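Local coordinates for protein putative endo-1,4-beta-xylanase (Bacteroides thetaiotaomicron VPI-5482, PDB 5MSX) that belongs to glycoside hydrolase family 43 and probably removes arabinofuranosyl units from plant pectin during its breakdown by a gut bacterium, at residues K90-S95 with Y107-G112; G112-A117 with I153-F158. All coordinates share one frame; numbering follows the deposited sequence.

Interaction 1: residues K90-S95 with Y107-G112; sequences KYWAPS and YPTING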
loop_
_atom_site.group_PDB
_atom_site.type_symbol
_atom_site.label_atom_id
_atom_site.label_comp_id
_atom_site.label_asym_id
_atom_site.label_seq_id
_atom_site.Cartn_x
_atom_site.Cartn_y
_atom_site.Cartn_z
ATOM N N LYS C 90 -9.319 15.767 -22.919
ATOM C CA LYS C 90 -10.645 15.164 -22.971
ATOM C C LYS C 90 -10.757 14.104 -21.867
ATOM O O LYS C 90 -9.973 13.184 -21.815
ATOM C CB LYS C 90 -10.860 14.538 -24.324
ATOM C CG LYS C 90 -12.307 14.176 -24.622
ATOM C CD LYS C 90 -12.427 13.662 -26.041
ATOM C CE LYS C 90 -11.801 12.296 -26.216
ATOM N NZ LYS C 90 -12.237 11.727 -27.521
ATOM N N TYR C 91 -11.737 14.264 -20.992
ATOM C CA TYR C 91 -11.782 13.600 -19.699
ATOM C C TYR C 91 -13.140 12.903 -19.553
ATOM O O TYR C 91 -14.151 13.569 -19.491
ATOM C CB TYR C 91 -11.605 14.652 -18.611
ATOM C CG TYR C 91 -11.370 14.062 -17.255
ATOM C CD1 TYR C 91 -10.083 13.763 -16.824
ATOM C CD2 TYR C 91 -12.437 13.789 -16.391
ATOM C CE1 TYR C 91 -9.853 13.225 -15.566
ATOM C CE2 TYR C 91 -12.210 13.235 -15.128
ATOM C CZ TYR C 91 -10.911 12.961 -14.726
ATOM O OH TYR C 91 -10.638 12.433 -13.489
ATOM N N TRP C 92 -13.129 11.587 -19.552
ATOM C CA TRP C 92 -14.296 10.761 -19.498
ATOM C C TRP C 92 -14.297 9.794 -18.333
ATOM O O TRP C 92 -13.262 9.164 -18.013
ATOM C CB TRP C 92 -14.359 9.863 -20.735
ATOM C CG TRP C 92 -14.640 10.554 -22.013
ATOM C CD1 TRP C 92 -15.103 11.821 -22.191
ATOM C CD2 TRP C 92 -14.526 9.977 -23.301
ATOM N NE1 TRP C 92 -15.262 12.069 -23.509
ATOM C CE2 TRP C 92 -14.924 10.948 -24.219
ATOM C CE3 TRP C 92 -14.134 8.713 -23.762
ATOM C CZ2 TRP C 92 -14.921 10.721 -25.603
ATOM C CZ3 TRP C 92 -14.112 8.475 -25.124
ATOM C CH2 TRP C 92 -14.508 9.476 -26.041
ATOM N N ALA C 93 -15.491 9.640 -17.772
ATOM C CA ALA C 93 -15.895 8.448 -17.061
ATOM C C ALA C 93 -14.915 8.032 -15.926
ATOM O O ALA C 93 -14.432 6.918 -15.881
ATOM C CB ALA C 93 -16.131 7.330 -18.061
ATOM N N PRO C 94 -14.620 8.953 -15.021
ATOM C CA PRO C 94 -13.792 8.593 -13.874
ATOM C C PRO C 94 -14.505 7.581 -12.982
ATOM O O PRO C 94 -15.757 7.638 -12.804
ATOM C CB PRO C 94 -13.656 9.904 -13.100
ATOM C CG PRO C 94 -14.878 10.663 -13.455
ATOM C CD PRO C 94 -15.253 10.263 -14.854
ATOM N N SER C 95 -13.695 6.712 -12.392
ATOM C CA SER C 95 -14.160 5.780 -11.381
ATOM C C SER C 95 -14.522 6.543 -10.134
ATOM O O SER C 95 -14.387 7.763 -10.074
ATOM C CB SER C 95 -13.048 4.774 -11.071
ATOM O OG SER C 95 -11.944 5.439 -10.465
ATOM N N TYR C 107 -9.426 6.421 -11.564
ATOM C CA TYR C 107 -9.057 5.796 -12.822
ATOM C C TYR C 107 -9.911 6.335 -14.011
ATOM O O TYR C 107 -10.819 5.656 -14.503
ATOM C CB TYR C 107 -9.153 4.294 -12.695
ATOM C CG TYR C 107 -8.379 3.721 -11.520
ATOM C CD1 TYR C 107 -8.890 3.788 -10.231
ATOM C CD2 TYR C 107 -7.130 3.125 -11.694
ATOM C CE1 TYR C 107 -8.198 3.273 -9.148
ATOM C CE2 TYR C 107 -6.426 2.593 -10.609
ATOM C CZ TYR C 107 -6.977 2.672 -9.339
ATOM O OH TYR C 107 -6.335 2.182 -8.240
ATOM N N PRO C 108 -9.606 7.556 -14.472
ATOM C CA PRO C 108 -10.386 8.151 -15.563
ATOM C C PRO C 108 -9.916 7.745 -16.946
ATOM O O PRO C 108 -8.868 7.096 -17.102
ATOM C CB PRO C 108 -10.235 9.641 -15.304
ATOM C CG PRO C 108 -8.871 9.757 -14.722
ATOM C CD PRO C 108 -8.705 8.547 -13.852
ATOM N N THR C 109 -10.730 8.070 -17.953
ATOM C CA THR C 109 -10.392 7.790 -19.345
ATOM C C THR C 109 -10.001 9.106 -20.004
ATOM O O THR C 109 -10.839 9.978 -20.202
ATOM C CB THR C 109 -11.537 7.087 -20.045
ATOM O OG1 THR C 109 -11.762 5.847 -19.376
ATOM C CG2 THR C 109 -11.240 6.812 -21.526
ATOM N N ILE C 110 -8.702 9.257 -20.284
ATOM C CA ILE C 110 -8.143 10.555 -20.698
ATOM C C ILE C 110 -7.661 10.419 -22.132
ATOM O O ILE C 110 -6.860 9.531 -22.453
ATOM C CB ILE C 110 -7.058 11.055 -19.724
ATOM C CG1 ILE C 110 -7.591 11.008 -18.281
ATOM C CG2 ILE C 110 -6.634 12.483 -20.063
ATOM C CD1 ILE C 110 -6.736 11.689 -17.216
ATOM N N ASN C 111 -8.234 11.258 -22.999
ATOM C CA ASN C 111 -8.054 11.170 -24.459
ATOM C C ASN C 111 -8.229 9.760 -24.972
ATOM O O ASN C 111 -7.421 9.278 -25.746
ATOM C CB ASN C 111 -6.701 11.773 -24.871
ATOM C CG ASN C 111 -6.571 13.210 -24.423
ATOM O OD1 ASN C 111 -7.508 13.995 -24.540
ATOM N ND2 ASN C 111 -5.432 13.559 -23.876
ATOM N N GLY C 112 -9.293 9.092 -24.509
ATOM C CA GLY C 112 -9.610 7.715 -24.924
ATOM C C GLY C 112 -8.987 6.547 -24.162
ATOM O O GLY C 112 -9.261 5.378 -24.480
HETATM O O HOH W 1 -11.170 10.660 -22.823
HETATM O O HOH W 2 -12.341 5.335 -16.867
#

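Interaction 2: residues G112-A117 with I153-F158; sequences GYMYPA and IDAEIF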
loop_
_atom_site.group_PDB
_atom_site.type_symbol
_atom_site.label_atom_id
_atom_site.label_comp_id
_atom_site.label_asym_id
_atom_site.label_seq_id
_atom_site.Cartn_x
_atom_site.Cartn_y
_atom_site.Cartn_z
ATOM N N GLY C 112 -9.293 9.092 -24.509
ATOM C CA GLY C 112 -9.610 7.715 -24.924
ATOM C C GLY C 112 -8.987 6.547 -24.162
ATOM O O GLY C 112 -9.261 5.378 -24.480
ATOM N N TYR C 113 -8.155 6.821 -23.160
ATOM C CA TYR C 113 -7.370 5.747 -22.523
ATOM C C TYR C 113 -7.373 5.863 -21.008
ATOM O O TYR C 113 -7.343 6.956 -20.469
ATOM C CB TYR C 113 -5.918 5.724 -23.065
ATOM C CG TYR C 113 -5.836 5.293 -24.504
ATOM C CD1 TYR C 113 -5.993 6.203 -25.532
ATOM C CD2 TYR C 113 -5.618 3.968 -24.836
ATOM C CE1 TYR C 113 -5.923 5.797 -26.860
ATOM C CE2 TYR C 113 -5.541 3.560 -26.151
ATOM C CZ TYR C 113 -5.701 4.481 -27.151
ATOM O OH TYR C 113 -5.654 4.058 -28.447
ATOM N N MET C 114 -7.408 4.714 -20.335
ATOM C CA MET C 114 -7.453 4.693 -18.879
ATOM C C MET C 114 -6.066 4.940 -18.281
ATOM O O MET C 114 -5.099 4.353 -18.766
ATOM C CB MET C 114 -7.995 3.358 -18.406
ATOM C CG MET C 114 -9.454 3.157 -18.826
ATOM S SD MET C 114 -10.090 1.554 -18.361
ATOM C CE MET C 114 -8.929 0.419 -19.144
ATOM N N TYR C 115 -6.018 5.774 -17.240
ATOM C CA TYR C 115 -4.831 6.055 -16.428
ATOM C C TYR C 115 -5.138 5.968 -14.931
ATOM O O TYR C 115 -6.178 6.452 -14.488
ATOM C CB TYR C 115 -4.325 7.479 -16.658
ATOM C CG TYR C 115 -3.861 7.732 -18.057
ATOM C CD1 TYR C 115 -4.774 8.035 -19.066
ATOM C CD2 TYR C 115 -2.492 7.680 -18.378
ATOM C CE1 TYR C 115 -4.348 8.245 -20.366
ATOM C CE2 TYR C 115 -2.049 7.917 -19.662
ATOM C CZ TYR C 115 -2.969 8.189 -20.665
ATOM O OH TYR C 115 -2.526 8.404 -21.955
ATOM N N PRO C 116 -4.193 5.419 -14.143
ATOM C CA PRO C 116 -4.255 5.535 -12.686
ATOM C C PRO C 116 -3.726 6.867 -12.175
ATOM O O PRO C 116 -2.663 7.320 -12.594
ATOM C CB PRO C 116 -3.367 4.386 -12.219
ATOM C CG PRO C 116 -2.344 4.230 -13.300
ATOM C CD PRO C 116 -3.022 4.630 -14.583
ATOM N N ALA C 117 -4.479 7.500 -11.283
ATOM C CA ALA C 117 -4.089 8.756 -10.676
ATOM C C ALA C 117 -4.224 8.630 -9.170
ATOM O O ALA C 117 -4.987 7.784 -8.688
ATOM C CB ALA C 117 -4.942 9.901 -11.201
ATOM N N ILE C 153 -11.938 1.471 -21.952
ATOM C CA ILE C 153 -12.499 2.638 -21.285
ATOM C C ILE C 153 -13.372 2.251 -20.078
ATOM O O ILE C 153 -13.727 1.087 -19.904
ATOM C CB ILE C 153 -13.402 3.435 -22.259
ATOM C CG1 ILE C 153 -14.602 2.573 -22.686
ATOM C CG2 ILE C 153 -12.603 3.883 -23.488
ATOM C CD1 ILE C 153 -15.597 3.310 -23.544
ATOM N N ASP C 154 -13.766 3.273 -19.310
ATOM C CA ASP C 154 -14.804 3.153 -18.283
ATOM C C ASP C 154 -14.389 2.257 -17.125
ATOM O O ASP C 154 -15.055 1.260 -16.864
ATOM C CB ASP C 154 -16.132 2.622 -18.886
ATOM C CG ASP C 154 -16.753 3.571 -19.898
ATOM O OD1 ASP C 154 -16.212 4.674 -20.099
ATOM O OD2 ASP C 154 -17.853 3.228 -20.426
ATOM N N ALA C 155 -13.302 2.610 -16.436
ATOM C CA ALA C 155 -12.813 1.776 -15.317
ATOM C C ALA C 155 -13.759 1.827 -14.118
ATOM O O ALA C 155 -14.314 2.872 -13.796
ATOM C CB ALA C 155 -11.434 2.184 -14.866
ATOM N N GLU C 156 -13.889 0.680 -13.471
ATOM C CA GLU C 156 -14.651 0.509 -12.224
ATOM C C GLU C 156 -13.800 -0.370 -11.283
ATOM O O GLU C 156 -13.343 -1.456 -11.684
ATOM C CB GLU C 156 -15.980 -0.166 -12.579
ATOM C CG GLU C 156 -16.843 -0.687 -11.446
ATOM C CD GLU C 156 -17.610 0.411 -10.711
ATOM O OE1 GLU C 156 -17.234 1.606 -10.888
ATOM O OE2 GLU C 156 -18.571 0.050 -9.947
ATOM N N ILE C 157 -13.591 0.101 -10.045
ATOM C CA ILE C 157 -12.726 -0.588 -9.071
ATOM C C ILE C 157 -13.540 -1.281 -7.980
ATOM O O ILE C 157 -14.534 -0.729 -7.497
ATOM C CB ILE C 157 -11.735 0.408 -8.453
ATOM C CG1 ILE C 157 -10.983 1.179 -9.552
ATOM C CG2 ILE C 157 -10.717 -0.267 -7.532
ATOM C CD1 ILE C 157 -10.016 0.368 -10.398
ATOM N N PHE C 158 -13.153 -2.505 -7.626
ATOM C CA PHE C 158 -13.728 -3.193 -6.475
ATOM C C PHE C 158 -12.624 -3.726 -5.540
ATOM O O PHE C 158 -11.662 -4.347 -6.009
ATOM C CB PHE C 158 -14.593 -4.347 -6.926
ATOM C CG PHE C 158 -15.175 -5.142 -5.786
ATOM C CD1 PHE C 158 -16.152 -4.575 -4.952
ATOM C CD2 PHE C 158 -14.743 -6.447 -5.528
ATOM C CE1 PHE C 158 -16.695 -5.310 -3.905
ATOM C CE2 PHE C 158 -15.275 -7.187 -4.467
ATOM C CZ PHE C 158 -16.249 -6.614 -3.655
#

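Interaction 1: residues K90-S95 with Y107-G112
Trp92 and Thr109 form a hydrogen-bonded antiparallel pair, with Thr109 N to Trp92 O at 2.8 Å. Around the neighbouring non-hydrogen-bonded pair, Tyr91 and Ile110, the packing is tight: Tyr91 lies with CG anti to its own N (chi1 -169°), which brings its ring obliquely against Pro108 and Ile110. Tyr91 CZ meets Pro108 CB at 3.4 Å, and Ile110 CD1 lies 3.8 Å from Tyr91 CE1. A flat ring suits this buried place beside two compact aliphatic groups, while its hydroxyl bonds to Tyr82. At the buried end, Tyr107 N donates to Ser95 OG over 2.9 Å, and Thr109 OG1 donates to a water that joins Ala93 O and Tyr107 O.

The other end is looser and partly exposed. There Asn111 grips Lys90 twice, N donating to Lys90 O (2.9 Å) and OD1 taking the Lys90 N-H (3.0 Å, 148° at the hydrogen), this donor tilted from the amide plane. A second water, over the rim of one Trp92 face, links Lys90 O, Thr109 O and Gly112 N; glycine suits this position because at phi 87° a CB would press on Asn111 O. Such short antiparallel strands build a blade of the five-bladed beta-propeller of family 43.

Interaction 2: residues G112-A117 with I153-F158
Met114 reaches the backbone of Ile153 with CG anti to its own carbonyl carbon (chi1 -65°) and an extended second torsion; a bend at the third (-56°) then turns CE aside, leaving the sulfur as the foremost contact. The contact lies between blades of the five-bladed beta-propeller of family 43: Met114 belongs to the strand 113-119 of one sheet, whereas Ile153 to Ala155 lead into the first strand, 156-159, of the next. Nothing is hydrogen-bonded between the segments here, and the join is made by van der Waals contact alone.

Met114 CG lies against Ile153 CA at 3.9 Å. Further along, SD rests near the following peptide, 3.8 Å from Ile153 C. A long, unbranched and polarisable side chain suits this buried task, since it can bridge two blades and follow an irregular backbone without needing a polar partner. Its side chain also packs on Trp169 of the strand 165-169.

Asp154 adopts a left-handed backbone conformation (phi 67°), its CB leaves away from Met114, and OD2 accepts a bond from Gly201 N. Asp154 is predicted to tune the acidity of the proton donor Glu200 and to orient it, so Met114 borders the backbone of a probable active-site residue, whose carboxylate lies close to Glu200. Ala155, by contrast, points its methyl back toward Met114; a side chain as small as a methyl lets the sulfur come to contact distance.

At the partly exposed end the touch is slighter. Although the Ile153 side chain sets off away from residues 112-117, its CG2 comes to 3.8 Å from Gly112 O. The contact closes at its buried end with Met114 SD against Ala155 CB, also 3.8 Å apart.

Overall arrangement
Interactions 1 and 2 share Gly112, the turn residue between strands 109-110 and 113-119 of one sheet, and their centres lie about 7 Å apart. A probable hydrogen bond, Tyr115 N to Pro108 O at 3.1 Å, ties these strands together. Interaction 1 reaches the loop leading into the next blade: Thr109 OG1 is 3.3 Å from Asp154 N, probably hydrogen-bonded, and Ala93 CB packs at 3.3 Å on Asp154 OD1. Both contacts border the predicted catalytic pocket. The Asp154 side chain comes within about 3 Å of those of Glu200, the predicted proton donor, and His260, which binds calcium in a structure of this protein; a calcium ion lies about 5 Å from the Asp154 side chain.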